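Local coordinates for protein 3-deoxy-d-manno-octulosonic-acid transferase (Acinetobacter baumannii, PDB 4BFC) that probably transfers Kdo from CMP-Kdo to lipid A precursors in lipopolysaccharide assembly, this fragment being the CMP-Kdo binding domain, at residues E86-C91 / V113-S118; I97-R100 / G104-I107. One frame throughout, in Å; residues are numbered along the deposited sequence.

Contact 1: residues E86-C91 / V113-S118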
# COMPACT_ATOMS: atom_id res chain seq x y z
N GLU A 86 3.65 -16.41 4.83
CA GLU A 86 2.65 -16.38 5.94
C GLU A 86 1.42 -17.20 5.60
O GLU A 86 0.95 -18.00 6.42
CB GLU A 86 2.25 -14.94 6.33
CG GLU A 86 1.00 -14.80 7.20
CD GLU A 86 1.19 -15.28 8.63
OE1 GLU A 86 2.35 -15.64 9.02
OE2 GLU A 86 0.17 -15.35 9.37
N VAL A 87 0.89 -16.98 4.41
CA VAL A 87 -0.30 -17.70 3.97
C VAL A 87 0.01 -19.20 3.76
O VAL A 87 -0.82 -20.02 4.15
CB VAL A 87 -0.89 -17.01 2.76
CG1 VAL A 87 -2.09 -17.81 2.22
CG2 VAL A 87 -1.33 -15.59 3.11
N PHE A 88 1.21 -19.56 3.22
CA PHE A 88 1.60 -20.95 3.17
C PHE A 88 1.49 -21.56 4.58
O PHE A 88 0.86 -22.64 4.73
CB PHE A 88 2.99 -21.13 2.55
CG PHE A 88 3.32 -22.59 2.34
CD1 PHE A 88 2.63 -23.33 1.38
CD2 PHE A 88 4.30 -23.21 3.14
CE1 PHE A 88 2.92 -24.67 1.17
CE2 PHE A 88 4.58 -24.56 2.95
CZ PHE A 88 3.88 -25.29 1.97
N GLU A 89 2.02 -20.88 5.60
CA GLU A 89 1.90 -21.39 6.98
C GLU A 89 0.47 -21.57 7.49
O GLU A 89 0.18 -22.53 8.22
CB GLU A 89 2.70 -20.58 7.97
CG GLU A 89 4.18 -20.62 7.73
CD GLU A 89 4.71 -22.02 7.76
OE1 GLU A 89 4.47 -22.74 8.76
OE2 GLU A 89 5.34 -22.42 6.76
N ILE A 90 -0.42 -20.66 7.12
CA ILE A 90 -1.86 -20.75 7.43
C ILE A 90 -2.42 -22.04 6.85
O ILE A 90 -3.13 -22.79 7.54
CB ILE A 90 -2.63 -19.52 6.92
CG1 ILE A 90 -2.21 -18.27 7.70
CG2 ILE A 90 -4.14 -19.74 6.94
CD1 ILE A 90 -2.72 -16.94 7.10
N CYS A 91 -2.08 -22.31 5.58
CA CYS A 91 -2.57 -23.52 4.85
C CYS A 91 -2.04 -24.78 5.52
O CYS A 91 -2.79 -25.74 5.74
CB CYS A 91 -2.08 -23.44 3.40
SG CYS A 91 -2.88 -22.12 2.48
N VAL A 113 -5.30 -26.88 -1.82
CA VAL A 113 -5.14 -25.39 -1.95
C VAL A 113 -3.97 -25.18 -2.90
O VAL A 113 -2.91 -25.79 -2.74
CB VAL A 113 -4.82 -24.73 -0.59
CG1 VAL A 113 -4.56 -23.19 -0.75
CG2 VAL A 113 -5.96 -24.98 0.41
N TYR A 114 -4.16 -24.32 -3.88
CA TYR A 114 -3.07 -23.89 -4.69
C TYR A 114 -2.73 -22.47 -4.29
O TYR A 114 -3.55 -21.56 -4.52
CB TYR A 114 -3.50 -23.95 -6.15
CG TYR A 114 -2.34 -23.75 -7.08
CD1 TYR A 114 -1.30 -24.69 -7.16
CD2 TYR A 114 -2.25 -22.57 -7.85
CE1 TYR A 114 -0.22 -24.48 -8.05
CE2 TYR A 114 -1.21 -22.36 -8.76
CZ TYR A 114 -0.16 -23.32 -8.81
OH TYR A 114 0.86 -23.09 -9.71
N LEU A 115 -1.57 -22.30 -3.67
CA LEU A 115 -1.12 -20.93 -3.34
C LEU A 115 -0.47 -20.30 -4.57
O LEU A 115 0.63 -20.73 -5.05
CB LEU A 115 -0.19 -20.96 -2.18
CG LEU A 115 0.42 -19.65 -1.73
CD1 LEU A 115 -0.67 -18.61 -1.33
CD2 LEU A 115 1.32 -19.93 -0.51
N ALA A 116 -1.16 -19.31 -5.13
CA ALA A 116 -0.69 -18.61 -6.30
C ALA A 116 0.23 -17.43 -5.92
O ALA A 116 -0.10 -16.22 -6.04
CB ALA A 116 -1.87 -18.20 -7.24
N ASP A 117 1.37 -17.80 -5.41
CA ASP A 117 2.36 -16.88 -4.80
C ASP A 117 3.33 -16.39 -5.87
O ASP A 117 4.57 -16.68 -5.78
CB ASP A 117 3.03 -17.48 -3.57
CG ASP A 117 3.77 -18.82 -3.82
OD1 ASP A 117 3.50 -19.47 -4.85
OD2 ASP A 117 4.65 -19.09 -3.00
N SER A 118 2.80 -15.58 -6.78
CA SER A 118 3.57 -14.98 -7.86
C SER A 118 3.05 -13.58 -8.15
O SER A 118 2.01 -13.18 -7.68
CB SER A 118 3.41 -15.85 -9.08
OG SER A 118 2.08 -15.76 -9.64

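Contact 2: residues I97-R100 / G104-I107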
# COMPACT_ATOMS: atom_id res chain seq x y z
N ILE A 97 -3.47 -30.02 1.87
CA ILE A 97 -2.41 -30.28 0.91
C ILE A 97 -2.27 -29.03 0.02
O ILE A 97 -3.23 -28.70 -0.71
CB ILE A 97 -2.68 -31.55 0.08
CG1 ILE A 97 -2.63 -32.80 0.99
CG2 ILE A 97 -1.70 -31.64 -1.10
CD1 ILE A 97 -3.15 -34.07 0.34
N THR A 98 -1.10 -28.39 0.03
CA THR A 98 -0.90 -27.06 -0.60
C THR A 98 0.32 -27.07 -1.53
O THR A 98 1.41 -27.50 -1.10
CB THR A 98 -0.69 -26.01 0.50
OG1 THR A 98 -1.74 -26.10 1.47
CG2 THR A 98 -0.63 -24.50 -0.06
N HIS A 99 0.11 -26.71 -2.78
CA HIS A 99 1.14 -26.56 -3.80
C HIS A 99 1.29 -25.11 -4.16
O HIS A 99 0.35 -24.28 -3.95
CB HIS A 99 0.83 -27.45 -4.99
CG HIS A 99 0.78 -28.90 -4.59
ND1 HIS A 99 1.83 -29.54 -3.99
CD2 HIS A 99 -0.28 -29.79 -4.59
CE1 HIS A 99 1.44 -30.81 -3.69
NE2 HIS A 99 0.16 -30.95 -4.04
N ARG A 100 2.49 -24.76 -4.60
CA ARG A 100 2.89 -23.32 -4.76
C ARG A 100 3.35 -22.96 -6.15
O ARG A 100 4.24 -23.62 -6.73
CB ARG A 100 4.02 -22.95 -3.77
CG ARG A 100 3.74 -23.23 -2.32
CD ARG A 100 4.94 -22.84 -1.48
NE ARG A 100 4.97 -21.39 -1.35
CZ ARG A 100 5.52 -20.72 -0.30
NH1 ARG A 100 6.13 -21.35 0.71
NH2 ARG A 100 5.42 -19.37 -0.24
N GLY A 104 7.11 -23.68 -8.98
CA GLY A 104 6.75 -24.24 -10.30
C GLY A 104 5.83 -25.44 -10.13
O GLY A 104 5.83 -26.36 -10.97
N GLN A 105 5.07 -25.45 -9.05
CA GLN A 105 4.10 -26.56 -8.88
C GLN A 105 2.81 -26.30 -9.63
O GLN A 105 2.44 -25.15 -9.98
CB GLN A 105 3.85 -26.90 -7.44
CG GLN A 105 5.13 -27.42 -6.74
CD GLN A 105 5.00 -27.64 -5.26
OE1 GLN A 105 4.35 -26.90 -4.55
NE2 GLN A 105 5.67 -28.71 -4.77
N SER A 106 2.08 -27.41 -9.80
CA SER A 106 0.79 -27.41 -10.47
C SER A 106 -0.34 -27.86 -9.48
O SER A 106 -0.11 -28.20 -8.31
CB SER A 106 0.90 -28.36 -11.65
OG SER A 106 1.17 -29.71 -11.22
N ILE A 107 -1.58 -27.86 -9.97
CA ILE A 107 -2.66 -28.46 -9.17
C ILE A 107 -2.67 -29.98 -9.42
O ILE A 107 -2.91 -30.37 -10.55
CB ILE A 107 -4.00 -27.80 -9.59
CG1 ILE A 107 -4.02 -26.33 -9.03
CG2 ILE A 107 -5.20 -28.62 -9.05
CD1 ILE A 107 -5.23 -25.44 -9.48
O HOH W 1 4.22 -26.77 -1.69

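Contact 1: residues E86-C91 / V113-S118
Helix 84-93 packs on one face of the parallel sheet of this Rossmann-like, GT-B-type nucleotide-sugar domain, and contact 1 is where it meets strand 113-115. Across the segments the axes approach to 9.9 Å and their N-to-C directions lie 168° apart, so the helix runs nearly antiparallel to the strand. By CA positions, Phe88 is matched with Leu115 and Cys91 with Val113. Leu115 reaches the helix with both methyl branches: CD1 stands 3.9 Å from Val87 CG1, while CD2 lies 3.7 Å from Phe88 CB. That second methyl sits at the edge of the Phe88 ring, near its plane, and the two side chains cross at about a right angle. CG of Leu115 stands anti to the backbone N (chi1 178°), which carries the fork out to the helix. Farther along, Cys91 SG touches Val113 CG1 at 3.8 Å. The packing continues with Val76 and Pro78 against Val87 and Leu59 against Cys91, whereas the carboxylate of Glu86, pointing away, accepts hydrogen bonds from the backbone N of Thr168 and Ile169 of the second subunit. The side-chain contacts between the segments are all apolar, consistent with close packing and exclusion of water rather than directional bonds.

Contact 2: residues I97-R100 / G104-I107
Gln105 is extended beyond CG after a first torsion of -63° that sets CG beside its backbone N, a shape that carries OE1 back to the main chain of Arg100. The contact joins strand 98-100, an outermost strand of the parallel sheet within this chain, to the loop that leads on to strand 113-115. Arg100 N donates to Gln105 OE1 over 2.8 Å, with an N-H...O angle of 158°; the donor lies in the carbonyl plane, on a lone pair. In return Gln105 N donates to Arg100 O over 3.1 Å, from a position tilted 28° out of that carbonyl's plane. Gln105 thus pairs with both polar backbone atoms of Arg100, through its own N and its side-chain OE1, at the sheet margin. The side chains of His99 and Gln105 cross at about a right angle, and His99 CB rests 3.5 Å from Ser106 O. The guanidinium of Arg100 leads away from the loop, to salt bridges with Asp85 and Asp117 and a cation-pi contact with Phe88. A water completes the network, donating to Thr98 O at 3.0 Å and to Gln105 OE1 at 2.9 Å.

How the contacts relate
Contact 2 is nested in the chain between the two halves of contact 1, and their centres lie about 9 Å apart. Both reach the same sheet through neighbouring strands, with Leu115 N probably donating to His99 O. Contact 1 is buried, four of its five touching residues being so, and entirely apolar; contact 2 lies at the surface, its centre about 16 Å from the chain's centre against 13 Å, and buries a similar area, 218 Å² against 196 Å², but is joined by hydrogen bonds and a water. Further touches between them include Tyr114 OH to Gln105 O, probably hydrogen-bonded, and Cys91 against Thr98, where helix 84-93 also meets the edge strand.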